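FprA (Mycobacterium tuberculosis, PDB 1LQT) uses a bound FAD to pass electrons between NADPH and ferredoxin, and may supply electrons to P450 systems. Local coordinates at residues K416-E430 against R441-L455. Sequence-based numbering, arbitrary orientation.
Sequences KLVTSAHWQVIDAFE and RVKLASLAELLRIGL. With ACT (acetate ion), chain F.
Helix 420-430 crosses helix 447-454 at 111° with 8.7 Å between axes, and the backbones come close at two places, His422 against Gly454 and Glu430 against Arg441. Ile426 lies over helix 447-454. Ile426 CG1 sits 3.7 Å from Gly454 CA, where the absence of a side chain lets the helices come close, and its CG2 packs on Leu450 CD2. Ile453 covers one face of the Phe429 ring in a CH-pi contact, with CG1 4.0 Å from the ring centroid and nearly on the normal. Leu444 CD2 meets the same ring at CE2. The helices form part of the C-terminal end of this FAD-containing ferredoxin-NADP reductase. They pack beside the FAD-side sheet, whose edge strand 418-419 pairs antiparallel with strand 76-80. At that end Val418 CG2 touches Leu451 CD2 at 3.9 Å. Farther along, Asp427, Glu430 and Arg441 form a salt-bridge network. Arg441 NH1 and NH2 both donate to Asp427 OD1, each at 2.8 Å, with the carboxylate nearly coplanar with the guanidinium. Arg441 NH1 also donates to Glu430 OE1 at 2.9 Å through the anti lone pair, but here the two planes stand 75° apart. The bend at chi3 (61°) turns the Arg441 guanidinium back to this pair. Arg50 makes a second salt bridge to Glu430 OE1, and Arg431 holds Asp427 OD2. Glu430 OE2 accepts from Leu444 N at 2.9 Å, and Glu430 O from Val442 N, which ties the 442-444 backbone to the helix. His422 ND1 makes a weak, bent bond to Gly454 O at 2.7 Å, and a water links ND1 to Ile453 O.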
ATOM      1  N   LYS A 416      -1.505 -26.136  -3.540  1.00 12.34           N
ATOM      2  CA  LYS A 416      -2.557 -25.222  -3.944  1.00 12.53           C
ATOM      3  C   LYS A 416      -1.985 -23.940  -4.529  1.00 11.44           C
ATOM      4  O   LYS A 416      -2.599 -22.885  -4.440  1.00 11.29           O
ATOM      5  CB  LYS A 416      -3.464 -24.930  -2.764  1.00 13.75           C
ATOM      6  CG  LYS A 416      -4.172 -26.181  -2.217  1.00 16.54           C
ATOM      7  CD  LYS A 416      -5.210 -25.847  -1.190  1.00 20.85           C
ATOM      8  CE  LYS A 416      -5.796 -27.098  -0.558  1.00 23.88           C
ATOM      9  NZ  LYS A 416      -6.633 -26.693   0.621  1.00 27.59           N
ATOM     10  N   LEU A 417      -0.829 -24.012  -5.162  1.00 11.42           N
ATOM     11  CA  LEU A 417      -0.279 -22.823  -5.813  1.00 11.44           C
ATOM     12  C   LEU A 417      -1.142 -22.478  -7.024  1.00 10.83           C
ATOM     13  O   LEU A 417      -1.839 -23.308  -7.592  1.00 11.79           O
ATOM     14  CB  LEU A 417       1.210 -22.956  -6.116  1.00 12.05           C
ATOM     15  CG  LEU A 417       1.619 -24.011  -7.145  1.00 13.20           C
ATOM     16  CD1 LEU A 417       1.337 -23.595  -8.585  1.00 15.50           C
ATOM     17  CD2 LEU A 417       3.097 -24.338  -6.933  1.00 14.03           C
ATOM     18  N   VAL A 418      -1.076 -21.210  -7.389  1.00 10.71           N
ATOM     19  CA  VAL A 418      -1.854 -20.619  -8.460  1.00 10.43           C
ATOM     20  C   VAL A 418      -0.935 -20.182  -9.587  1.00 10.21           C
ATOM     21  O   VAL A 418      -0.168 -19.252  -9.437  1.00 10.61           O
ATOM     22  CB  VAL A 418      -2.690 -19.438  -7.916  1.00 10.67           C
ATOM     23  CG1 VAL A 418      -3.459 -18.769  -9.051  1.00 11.19           C
ATOM     24  CG2 VAL A 418      -3.634 -19.939  -6.858  1.00 11.54           C
ATOM     25  N   THR A 419      -0.988 -20.857 -10.736  1.00 11.71           N
ATOM     26  CA  THR A 419      -0.136 -20.482 -11.860  1.00 11.81           C
ATOM     27  C   THR A 419      -0.755 -19.289 -12.571  1.00 10.97           C
ATOM     28  O   THR A 419      -1.877 -18.896 -12.288  1.00 10.22           O
ATOM     29  CB  THR A 419      -0.032 -21.599 -12.867  1.00 14.21           C
ATOM     30  OG1 THR A 419      -1.361 -21.899 -13.273  1.00 16.29           O
ATOM     31  CG2 THR A 419       0.597 -22.858 -12.282  1.00 15.84           C
ATOM     32  N   SER A 420      -0.031 -18.748 -13.530  1.00 11.74           N
ATOM     33  CA  SER A 420      -0.545 -17.643 -14.317  1.00 11.53           C
ATOM     34  C   SER A 420      -1.867 -17.989 -14.972  1.00 11.23           C
ATOM     35  O   SER A 420      -2.787 -17.212 -14.964  1.00 10.51           O
ATOM     36  CB  SER A 420       0.434 -17.279 -15.417  1.00 12.95           C
ATOM     37  OG  SER A 420       1.557 -16.699 -14.893  1.00 17.51           O
ATOM     38  N   ALA A 421      -1.944 -19.167 -15.579  1.00 12.08           N
ATOM     39  CA  ALA A 421      -3.166 -19.547 -16.254  1.00 12.20           C
ATOM     40  C   ALA A 421      -4.353 -19.594 -15.305  1.00 11.70           C
ATOM     41  O   ALA A 421      -5.462 -19.239 -15.684  1.00 13.07           O
ATOM     42  CB  ALA A 421      -2.982 -20.908 -16.944  1.00 14.35           C
ATOM     43  N   HIS A 422      -4.135 -20.009 -14.071  1.00 11.28           N
ATOM     44  CA  HIS A 422      -5.210 -20.044 -13.098  1.00 10.95           C
ATOM     45  C   HIS A 422      -5.549 -18.689 -12.510  1.00 10.42           C
ATOM     46  O   HIS A 422      -6.712 -18.417 -12.231  1.00 10.17           O
ATOM     47  CB  HIS A 422      -4.925 -21.093 -12.085  1.00 12.05           C
ATOM     48  CG  HIS A 422      -5.022 -22.450 -12.706  1.00 14.67           C
ATOM     49  ND1 HIS A 422      -6.173 -23.192 -12.716  1.00 19.88           N
ATOM     50  CD2 HIS A 422      -4.184 -23.077 -13.564  1.00 19.31           C
ATOM     51  CE1 HIS A 422      -5.965 -24.323 -13.371  1.00 17.52           C
ATOM     52  NE2 HIS A 422      -4.780 -24.258 -13.932  1.00 22.00           N
ATOM     53  N   TRP A 423      -4.557 -17.820 -12.340  1.00  9.97           N
ATOM     54  CA  TRP A 423      -4.876 -16.431 -12.035  1.00  9.37           C
ATOM     55  C   TRP A 423      -5.748 -15.867 -13.150  1.00  9.05           C
ATOM     56  O   TRP A 423      -6.697 -15.136 -12.866  1.00  8.86           O
ATOM     57  CB  TRP A 423      -3.589 -15.602 -11.874  1.00  9.70           C
ATOM     58  CG  TRP A 423      -3.765 -14.175 -12.332  1.00  9.50           C
ATOM     59  CD1 TRP A 423      -3.162 -13.627 -13.386  1.00 10.16           C
ATOM     60  CD2 TRP A 423      -4.639 -13.183 -11.803  1.00  9.19           C
ATOM     61  NE1 TRP A 423      -3.582 -12.336 -13.568  1.00 10.31           N
ATOM     62  CE2 TRP A 423      -4.511 -12.047 -12.613  1.00  9.77           C
ATOM     63  CE3 TRP A 423      -5.553 -13.139 -10.739  1.00  9.43           C
ATOM     64  CZ2 TRP A 423      -5.215 -10.875 -12.381  1.00 10.56           C
ATOM     65  CZ3 TRP A 423      -6.282 -11.968 -10.523  1.00 10.45           C
ATOM     66  CH2 TRP A 423      -6.118 -10.861 -11.355  1.00 10.52           C
ATOM     67  N   GLN A 424      -5.460 -16.174 -14.407  1.00  9.51           N
ATOM     68  CA  GLN A 424      -6.263 -15.618 -15.492  1.00  9.51           C
ATOM     69  C   GLN A 424      -7.719 -16.035 -15.389  1.00  9.62           C
ATOM     70  O   GLN A 424      -8.606 -15.286 -15.788  1.00  9.82           O
ATOM     71  CB  GLN A 424      -5.640 -15.963 -16.843  1.00 10.70           C
ATOM     72  CG  GLN A 424      -4.327 -15.216 -17.077  1.00 11.33           C
ATOM     73  CD  GLN A 424      -3.570 -15.685 -18.279  1.00 14.32           C
ATOM     74  OE1 GLN A 424      -4.109 -16.292 -19.159  1.00 19.97           O
ATOM     75  NE2 GLN A 424      -2.305 -15.374 -18.335  1.00 18.59           N
ATOM     76  N   VAL A 425      -7.976 -17.220 -14.863  1.00  9.17           N
ATOM     77  CA  VAL A 425      -9.348 -17.676 -14.609  1.00  9.40           C
ATOM     78  C   VAL A 425      -9.980 -16.850 -13.494  1.00  8.94           C
ATOM     79  O   VAL A 425     -11.107 -16.384 -13.656  1.00  8.85           O
ATOM     80  CB  VAL A 425      -9.379 -19.183 -14.273  1.00  9.85           C
ATOM     81  CG1 VAL A 425     -10.776 -19.648 -13.959  1.00  9.86           C
ATOM     82  CG2 VAL A 425      -8.798 -19.993 -15.428  1.00 10.35           C
ATOM     83  N   ILE A 426      -9.298 -16.667 -12.375  1.00  8.83           N
ATOM     84  CA  ILE A 426      -9.789 -15.777 -11.327  1.00  8.54           C
ATOM     85  C   ILE A 426     -10.133 -14.408 -11.906  1.00  8.44           C
ATOM     86  O   ILE A 426     -11.188 -13.860 -11.638  1.00  8.49           O
ATOM     87  CB  ILE A 426      -8.756 -15.633 -10.200  1.00  9.10           C
ATOM     88  CG1 ILE A 426      -8.620 -16.948  -9.414  1.00  9.83           C
ATOM     89  CG2 ILE A 426      -9.127 -14.477  -9.258  1.00  9.16           C
ATOM     90  CD1 ILE A 426      -7.432 -16.984  -8.451  1.00  9.93           C
ATOM     91  N   ASP A 427      -9.195 -13.842 -12.669  1.00  8.36           N
ATOM     92  CA  ASP A 427      -9.367 -12.522 -13.244  1.00  8.53           C
ATOM     93  C   ASP A 427     -10.622 -12.460 -14.115  1.00  8.44           C
ATOM     94  O   ASP A 427     -11.434 -11.541 -14.001  1.00  9.23           O
ATOM     95  CB  ASP A 427      -8.115 -12.182 -14.033  1.00  8.93           C
ATOM     96  CG  ASP A 427      -8.143 -10.830 -14.658  1.00  9.46           C
ATOM     97  OD1 ASP A 427      -8.598  -9.876 -14.006  1.00 11.06           O
ATOM     98  OD2 ASP A 427      -7.757 -10.696 -15.822  1.00 10.73           O
ATOM     99  N   ALA A 428     -10.765 -13.440 -14.996  1.00  9.14           N
ATOM    100  CA  ALA A 428     -11.918 -13.471 -15.861  1.00  9.09           C
ATOM    101  C   ALA A 428     -13.208 -13.593 -15.068  1.00  8.74           C
ATOM    102  O   ALA A 428     -14.208 -12.956 -15.411  1.00  9.21           O
ATOM    103  CB  ALA A 428     -11.775 -14.617 -16.840  1.00  9.33           C
ATOM    104  N   PHE A 429     -13.200 -14.426 -14.047  1.00  8.95           N
ATOM    105  CA  PHE A 429     -14.376 -14.588 -13.204  1.00  8.71           C
ATOM    106  C   PHE A 429     -14.777 -13.266 -12.575  1.00  8.77           C
ATOM    107  O   PHE A 429     -15.943 -12.885 -12.590  1.00  8.69           O
ATOM    108  CB  PHE A 429     -14.048 -15.637 -12.143  1.00  8.74           C
ATOM    109  CG  PHE A 429     -15.208 -16.060 -11.287  1.00  8.92           C
ATOM    110  CD1 PHE A 429     -15.875 -17.258 -11.525  1.00  9.47           C
ATOM    111  CD2 PHE A 429     -15.624 -15.286 -10.208  1.00  9.62           C
ATOM    112  CE1 PHE A 429     -16.897 -17.671 -10.718  1.00 10.05           C
ATOM    113  CE2 PHE A 429     -16.655 -15.688  -9.426  1.00 10.65           C
ATOM    114  CZ  PHE A 429     -17.294 -16.883  -9.684  1.00 10.39           C
ATOM    115  N   GLU A 430     -13.816 -12.565 -11.995  1.00  8.57           N
ATOM    116  CA  GLU A 430     -14.093 -11.324 -11.307  1.00  8.81           C
ATOM    117  C   GLU A 430     -14.601 -10.264 -12.263  1.00  8.54           C
ATOM    118  O   GLU A 430     -15.558  -9.567 -11.981  1.00  8.76           O
ATOM    119  CB  GLU A 430     -12.845 -10.849 -10.573  1.00  8.55           C
ATOM    120  CG  GLU A 430     -12.408 -11.732  -9.419  1.00  8.29           C
ATOM    121  CD  GLU A 430     -11.239 -11.146  -8.654  1.00  8.43           C
ATOM    122  OE1 GLU A 430     -10.474 -10.355  -9.259  1.00  9.90           O
ATOM    123  OE2 GLU A 430     -11.090 -11.451  -7.455  1.00  8.33           O
ATOM    124  N   ARG A 441     -14.939  -5.086 -11.870  1.00  9.31           N
ATOM    125  CA  ARG A 441     -14.903  -6.457 -11.409  1.00  9.10           C
ATOM    126  C   ARG A 441     -15.614  -6.520 -10.065  1.00  8.96           C
ATOM    127  O   ARG A 441     -15.827  -5.491  -9.418  1.00  9.34           O
ATOM    128  CB  ARG A 441     -13.474  -6.991 -11.263  1.00  9.09           C
ATOM    129  CG  ARG A 441     -12.686  -6.341 -10.162  1.00  9.87           C
ATOM    130  CD  ARG A 441     -11.263  -6.888 -10.018  1.00 11.00           C
ATOM    131  NE  ARG A 441     -10.466  -6.685 -11.222  1.00 10.71           N
ATOM    132  CZ  ARG A 441      -9.868  -7.637 -11.973  1.00 11.46           C
ATOM    133  NH1 ARG A 441      -9.906  -8.943 -11.678  1.00 11.31           N
ATOM    134  NH2 ARG A 441      -9.204  -7.264 -13.049  1.00 13.03           N
ATOM    135  N   VAL A 442     -15.954  -7.742  -9.658  1.00  9.01           N
ATOM    136  CA  VAL A 442     -16.345  -8.021  -8.271  1.00  9.06           C
ATOM    137  C   VAL A 442     -15.341  -9.018  -7.788  1.00  9.29           C
ATOM    138  O   VAL A 442     -15.223 -10.100  -8.338  1.00  9.22           O
ATOM    139  CB  VAL A 442     -17.787  -8.553  -8.125  1.00 10.14           C
ATOM    140  CG1 VAL A 442     -18.092  -8.808  -6.681  1.00 10.97           C
ATOM    141  CG2 VAL A 442     -18.780  -7.619  -8.742  1.00 12.49           C
ATOM    142  N   LYS A 443     -14.584  -8.641  -6.774  1.00  9.07           N
ATOM    143  CA  LYS A 443     -13.503  -9.455  -6.285  1.00  8.74           C
ATOM    144  C   LYS A 443     -13.956 -10.581  -5.395  1.00  9.01           C
ATOM    145  O   LYS A 443     -14.872 -10.455  -4.604  1.00  9.82           O
ATOM    146  CB  LYS A 443     -12.509  -8.591  -5.520  1.00  8.92           C
ATOM    147  CG  LYS A 443     -11.742  -7.625  -6.379  1.00  9.53           C
ATOM    148  CD  LYS A 443     -10.841  -6.756  -5.535  1.00 10.37           C
ATOM    149  CE  LYS A 443     -10.059  -5.799  -6.367  1.00 10.49           C
ATOM    150  NZ  LYS A 443      -9.272  -4.843  -5.484  1.00 10.30           N
ATOM    151  N   LEU A 444     -13.233 -11.695  -5.520  1.00  9.22           N
ATOM    152  CA  LEU A 444     -13.348 -12.818  -4.607  1.00  9.17           C
ATOM    153  C   LEU A 444     -12.519 -12.418  -3.367  1.00  9.58           C
ATOM    154  O   LEU A 444     -11.314 -12.176  -3.456  1.00  9.77           O
ATOM    155  CB  LEU A 444     -12.800 -14.063  -5.290  1.00  9.21           C
ATOM    156  CG  LEU A 444     -13.621 -14.517  -6.498  1.00  9.76           C
ATOM    157  CD1 LEU A 444     -12.814 -15.448  -7.350  1.00 11.58           C
ATOM    158  CD2 LEU A 444     -14.903 -15.196  -6.044  1.00 12.01           C
ATOM    159  N   ALA A 445     -13.184 -12.339  -2.219  1.00 10.01           N
ATOM    160  CA  ALA A 445     -12.652 -11.634  -1.059  1.00 10.35           C
ATOM    161  C   ALA A 445     -12.030 -12.512   0.015  1.00 10.17           C
ATOM    162  O   ALA A 445     -11.550 -12.005   1.016  1.00 11.18           O
ATOM    163  CB  ALA A 445     -13.739 -10.765  -0.439  1.00 11.17           C
ATOM    164  N   SER A 446     -12.044 -13.817  -0.195  1.00 11.54           N
ATOM    165  CA  SER A 446     -11.436 -14.757   0.738  1.00 11.59           C
ATOM    166  C   SER A 446     -10.542 -15.723  -0.018  1.00 10.76           C
ATOM    167  O   SER A 446     -10.754 -15.980  -1.198  1.00 10.42           O
ATOM    168  CB  SER A 446     -12.500 -15.574   1.489  1.00 13.11           C
ATOM    169  OG  SER A 446     -13.199 -16.448   0.626  1.00 14.14           O
ATOM    170  N   LEU A 447      -9.576 -16.300   0.692  1.00 11.20           N
ATOM    171  CA  LEU A 447      -8.734 -17.307   0.107  1.00 11.17           C
ATOM    172  C   LEU A 447      -9.582 -18.476  -0.382  1.00 11.07           C
ATOM    173  O   LEU A 447      -9.368 -18.983  -1.462  1.00 11.43           O
ATOM    174  CB  LEU A 447      -7.696 -17.790   1.114  1.00 11.70           C
ATOM    175  CG  LEU A 447      -6.720 -18.836   0.576  1.00 12.65           C
ATOM    176  CD1 LEU A 447      -5.966 -18.359  -0.639  1.00 13.92           C
ATOM    177  CD2 LEU A 447      -5.770 -19.245   1.682  1.00 14.73           C
ATOM    178  N   ALA A 448     -10.564 -18.894   0.400  1.00 11.35           N
ATOM    179  CA  ALA A 448     -11.362 -20.056  -0.001  1.00 11.65           C
ATOM    180  C   ALA A 448     -12.069 -19.816  -1.334  1.00 11.45           C
ATOM    181  O   ALA A 448     -12.112 -20.675  -2.189  1.00 12.29           O
ATOM    182  CB  ALA A 448     -12.353 -20.424   1.068  1.00 12.83           C
ATOM    183  N   GLU A 449     -12.638 -18.632  -1.504  1.00 11.57           N
ATOM    184  CA  GLU A 449     -13.352 -18.359  -2.759  1.00 11.88           C
ATOM    185  C   GLU A 449     -12.392 -18.170  -3.918  1.00 11.00           C
ATOM    186  O   GLU A 449     -12.684 -18.575  -5.024  1.00 11.44           O
ATOM    187  CB  GLU A 449     -14.260 -17.166  -2.637  1.00 13.80           C
ATOM    188  CG  GLU A 449     -15.401 -17.249  -1.626  1.00 18.31           C
ATOM    189  CD  GLU A 449     -15.845 -15.808  -1.262  1.00 25.25           C
ATOM    190  OE1 GLU A 449     -16.892 -15.322  -1.740  1.00 31.32           O
ATOM    191  OE2 GLU A 449     -15.118 -15.082  -0.546  1.00 28.51           O
ATOM    192  N   LEU A 450     -11.248 -17.532  -3.664  1.00 10.16           N
ATOM    193  CA  LEU A 450     -10.227 -17.429  -4.686  1.00  9.27           C
ATOM    194  C   LEU A 450      -9.767 -18.786  -5.164  1.00  9.90           C
ATOM    195  O   LEU A 450      -9.609 -19.009  -6.366  1.00 10.56           O
ATOM    196  CB  LEU A 450      -9.030 -16.605  -4.179  1.00  9.08           C
ATOM    197  CG  LEU A 450      -9.301 -15.107  -4.087  1.00  9.25           C
ATOM    198  CD1 LEU A 450      -8.356 -14.440  -3.105  1.00  9.97           C
ATOM    199  CD2 LEU A 450      -9.211 -14.463  -5.488  1.00  9.54           C
ATOM    200  N   LEU A 451      -9.515 -19.677  -4.227  1.00 10.48           N
ATOM    201  CA  LEU A 451      -9.033 -20.996  -4.591  1.00 10.76           C
ATOM    202  C   LEU A 451     -10.101 -21.882  -5.206  1.00 10.98           C
ATOM    203  O   LEU A 451      -9.799 -22.737  -6.042  1.00 12.02           O
ATOM    204  CB  LEU A 451      -8.394 -21.676  -3.386  1.00 11.70           C
ATOM    205  CG  LEU A 451      -7.142 -20.997  -2.845  1.00 12.36           C
ATOM    206  CD1 LEU A 451      -6.585 -21.857  -1.708  1.00 13.82           C
ATOM    207  CD2 LEU A 451      -6.064 -20.766  -3.875  1.00 12.74           C
ATOM    208  N   ARG A 452     -11.361 -21.670  -4.848  1.00 11.01           N
ATOM    209  CA  ARG A 452     -12.456 -22.416  -5.478  1.00 11.23           C
ATOM    210  C   ARG A 452     -12.407 -22.196  -6.977  1.00 10.49           C
ATOM    211  O   ARG A 452     -12.634 -23.112  -7.758  1.00 12.55           O
ATOM    212  CB  ARG A 452     -13.794 -21.957  -4.896  1.00 11.25           C
ATOM    213  CG  ARG A 452     -15.055 -22.578  -5.475  1.00 11.63           C
ATOM    214  CD  ARG A 452     -16.276 -21.997  -4.819  1.00 12.66           C
ATOM    215  NE  ARG A 452     -17.499 -22.628  -5.236  1.00 12.65           N
ATOM    216  CZ  ARG A 452     -18.687 -22.175  -4.901  1.00 13.05           C
ATOM    217  NH1 ARG A 452     -18.792 -21.080  -4.176  1.00 14.50           N
ATOM    218  NH2 ARG A 452     -19.781 -22.796  -5.319  1.00 13.43           N
ATOM    219  N   ILE A 453     -12.103 -20.967  -7.380  1.00 10.16           N
ATOM    220  CA  ILE A 453     -12.097 -20.608  -8.783  1.00 10.25           C
ATOM    221  C   ILE A 453     -10.733 -20.842  -9.418  1.00 10.69           C
ATOM    222  O   ILE A 453     -10.639 -21.297 -10.535  1.00 13.85           O
ATOM    223  CB  ILE A 453     -12.571 -19.131  -8.955  1.00 10.07           C
ATOM    224  CG1 ILE A 453     -13.972 -18.939  -8.399  1.00 10.55           C
ATOM    225  CG2 ILE A 453     -12.447 -18.698 -10.420  1.00 10.83           C
ATOM    226  CD1 ILE A 453     -15.010 -19.952  -8.834  1.00 11.13           C
ATOM    227  N   GLY A 454      -9.664 -20.559  -8.691  1.00 10.61           N
ATOM    228  CA  GLY A 454      -8.321 -20.593  -9.222  1.00 11.98           C
ATOM    229  C   GLY A 454      -7.730 -21.975  -9.362  1.00 14.75           C
ATOM    230  O   GLY A 454      -6.970 -22.228 -10.287  1.00 19.96           O
ATOM    231  N   LEU A 455      -8.135 -22.928  -8.570  1.00 14.56           N
ATOM    232  CA  LEU A 455      -7.510 -24.240  -8.646  1.00 16.49           C
ATOM    233  C   LEU A 455      -8.315 -25.149  -9.515  1.00 20.15           C
ATOM    234  O   LEU A 455      -7.781 -26.226  -9.917  1.00 22.59           O
ATOM    235  CB  LEU A 455      -7.482 -24.862  -7.279  1.00 15.79           C
ATOM    236  CG  LEU A 455      -6.694 -24.119  -6.214  1.00 16.11           C
ATOM    237  CD1 LEU A 455      -6.812 -24.842  -4.903  1.00 17.40           C
ATOM    238  CD2 LEU A 455      -5.253 -24.008  -6.591  1.00 17.75           C
TER
HETATM  239  C   ACT F1871       0.476 -13.038 -14.406  1.00 16.44           C
HETATM  240  O   ACT F1871       0.480 -14.157 -14.948  1.00 18.14           O
HETATM  241  OXT ACT F1871      -0.052 -12.140 -15.080  1.00 15.53           O
HETATM  242  CH3 ACT F1871       1.061 -12.761 -13.045  1.00 15.40           C
HETATM  243  O   HOH W   1      -8.979 -22.510 -12.406  1.00 15.59           O